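Local coordinates for protein translocated intimin receptor Tir (Escherichia coli, PDB 2ZQK) that serves in the host-cell membrane as the receptor for bacterial intimin and triggers actin pedestal formation beneath the attached bacterium, at residues 15-20 with 41-46. Sequence-based numbering, arbitrary orientation.
Sequences QLTKEA and GVLKDD
The carbonyl O of Ala20, in the last turn of helix 7-21, accepts a hydrogen bond from ND2 of Asn26, and one methyl of Leu43, CD2, lies 4.2 Å from the same oxygen. That amide ties the end of the helix to Asn26, just before strand 27-31, while the two segments meet through van der Waals contact, chiefly between carbons. Leu43 carries it alone from its side, spreading its branches over two residues one helical turn apart. CD1 meets CG2 of Thr17 at 3.9 Å, methyl against methyl, with the two side chains running slantwise to each other. CD2 approaches the CB of Ala20 to 4.5 Å, a looser van der Waals contact. The threonine presents its methyl because CG2 stands anti to the backbone N; OG1 (chi1 -64°) is thereby turned back along the helix, where it hydrogen-bonds to the carbonyl O of Arg13. Its hydroxyl is thus satisfied within its own helix, and the carbon branch is left to face the leucine. The buried Leu43 side chain also packs on Val48 of helix 45-67. The backbone on either side of Leu43 is held by hydrogen bonds of Val42 with Lys28 and of Lys44, the N-cap residue of helix 45-67, with Asn26. Asn26 is therefore bound to both segments. Ala20 itself rests on Val47, and Leu16, on the same helix, on Ile51, both of helix 45-67, while Thr17 also packs against Lys18 of the second subunit, another copy of this protein. Leu43 thus lies between helix 7-21 and the start of helix 45-67, where the hairpin joins the two antiparallel helices of the intimin-binding domain, which pair with those of a second copy in the four-helix bundle known for the Tir dimer.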
loop_
_atom_site.group_PDB
_atom_site.type_symbol
_atom_site.label_atom_id
_atom_site.label_comp_id
_atom_site.label_asym_id
_atom_site.label_seq_id
_atom_site.Cartn_x
_atom_site.Cartn_y
_atom_site.Cartn_z
ATOM N N GLN B 15 -14.213 11.689 26.028
ATOM C CA GLN B 15 -12.814 11.347 26.191
ATOM C C GLN B 15 -12.541 9.853 26.058
ATOM O O GLN B 15 -11.654 9.440 25.305
ATOM C CB GLN B 15 -12.334 11.830 27.541
ATOM C CG GLN B 15 -10.888 11.560 27.799
ATOM C CD GLN B 15 -10.608 11.471 29.274
ATOM O OE1 GLN B 15 -10.892 12.409 30.031
ATOM N NE2 GLN B 15 -10.062 10.336 29.706
ATOM N N LEU B 16 -13.295 9.039 26.787
ATOM C CA LEU B 16 -13.107 7.595 26.718
ATOM C C LEU B 16 -13.429 7.054 25.331
ATOM O O LEU B 16 -12.754 6.142 24.843
ATOM C CB LEU B 16 -13.963 6.896 27.766
ATOM C CG LEU B 16 -13.462 7.105 29.203
ATOM C CD1 LEU B 16 -14.596 6.857 30.186
ATOM C CD2 LEU B 16 -12.278 6.182 29.488
ATOM N N THR B 17 -14.448 7.613 24.687
ATOM C CA THR B 17 -14.803 7.157 23.352
ATOM C C THR B 17 -13.661 7.485 22.422
ATOM O O THR B 17 -13.164 6.597 21.712
ATOM C CB THR B 17 -16.067 7.834 22.825
ATOM O OG1 THR B 17 -17.183 7.462 23.647
ATOM C CG2 THR B 17 -16.331 7.409 21.380
ATOM N N LYS B 18 -13.242 8.758 22.438
ATOM C CA LYS B 18 -12.137 9.223 21.598
ATOM C C LYS B 18 -10.911 8.344 21.792
ATOM O O LYS B 18 -10.317 7.865 20.819
ATOM C CB LYS B 18 -11.743 10.659 21.930
ATOM C CG LYS B 18 -10.545 11.167 21.091
ATOM C CD LYS B 18 -9.671 12.121 21.875
ATOM C CE LYS B 18 -9.092 11.419 23.085
ATOM N NZ LYS B 18 -8.406 12.332 24.044
ATOM N N GLU B 19 -10.533 8.143 23.049
ATOM C CA GLU B 19 -9.381 7.313 23.353
ATOM C C GLU B 19 -9.513 5.899 22.802
ATOM O O GLU B 19 -8.584 5.393 22.169
ATOM C CB GLU B 19 -9.144 7.261 24.860
ATOM C CG GLU B 19 -8.448 8.496 25.390
ATOM C CD GLU B 19 -8.295 8.506 26.898
ATOM O OE1 GLU B 19 -7.735 9.495 27.413
ATOM O OE2 GLU B 19 -8.729 7.542 27.567
ATOM N N ALA B 20 -10.670 5.272 23.022
ATOM C CA ALA B 20 -10.911 3.899 22.563
ATOM C C ALA B 20 -10.849 3.721 21.047
ATOM O O ALA B 20 -10.564 2.628 20.545
ATOM C CB ALA B 20 -12.251 3.409 23.094
ATOM N N GLY B 41 -16.974 3.106 11.776
ATOM C CA GLY B 41 -17.262 4.323 12.515
ATOM C C GLY B 41 -17.996 4.023 13.801
ATOM O O GLY B 41 -18.431 4.929 14.514
ATOM N N VAL B 42 -18.123 2.735 14.103
ATOM C CA VAL B 42 -18.818 2.292 15.297
ATOM C C VAL B 42 -17.935 1.388 16.145
ATOM O O VAL B 42 -17.237 0.529 15.617
ATOM C CB VAL B 42 -20.097 1.524 14.922
ATOM C CG1 VAL B 42 -20.851 1.122 16.181
ATOM C CG2 VAL B 42 -20.977 2.383 14.049
ATOM N N LEU B 43 -17.975 1.583 17.461
ATOM C CA LEU B 43 -17.182 0.784 18.393
ATOM C C LEU B 43 -17.876 -0.508 18.786
ATOM O O LEU B 43 -19.104 -0.617 18.745
ATOM C CB LEU B 43 -16.906 1.566 19.666
ATOM C CG LEU B 43 -16.097 2.853 19.625
ATOM C CD1 LEU B 43 -16.281 3.535 20.974
ATOM C CD2 LEU B 43 -14.603 2.579 19.330
ATOM N N LYS B 44 -17.070 -1.478 19.195
ATOM C CA LYS B 44 -17.569 -2.776 19.612
ATOM C C LYS B 44 -18.492 -2.628 20.818
ATOM O O LYS B 44 -18.116 -2.011 21.817
ATOM C CB LYS B 44 -16.380 -3.680 19.937
ATOM C CG LYS B 44 -15.528 -4.002 18.712
ATOM C CD LYS B 44 -14.374 -4.924 19.048
ATOM C CE LYS B 44 -13.740 -5.476 17.782
ATOM N NZ LYS B 44 -12.724 -6.523 18.096
ATOM N N ASP B 45 -19.693 -3.201 20.730
ATOM C CA ASP B 45 -20.677 -3.096 21.812
ATOM C C ASP B 45 -20.109 -3.168 23.233
ATOM O O ASP B 45 -20.553 -2.417 24.113
ATOM C CB ASP B 45 -21.769 -4.149 21.639
ATOM C CG ASP B 45 -22.455 -4.058 20.284
ATOM O OD1 ASP B 45 -22.251 -3.048 19.573
ATOM O OD2 ASP B 45 -23.204 -4.995 19.928
ATOM N N ASP B 46 -19.134 -4.053 23.456
ATOM C CA ASP B 46 -18.503 -4.203 24.774
ATOM C C ASP B 46 -17.934 -2.884 25.258
ATOM O O ASP B 46 -18.133 -2.500 26.408
ATOM C CB ASP B 46 -17.343 -5.193 24.737
ATOM C CG ASP B 46 -17.726 -6.519 24.163
ATOM O OD1 ASP B 46 -18.690 -7.131 24.675
ATOM O OD2 ASP B 46 -17.054 -6.948 23.202
#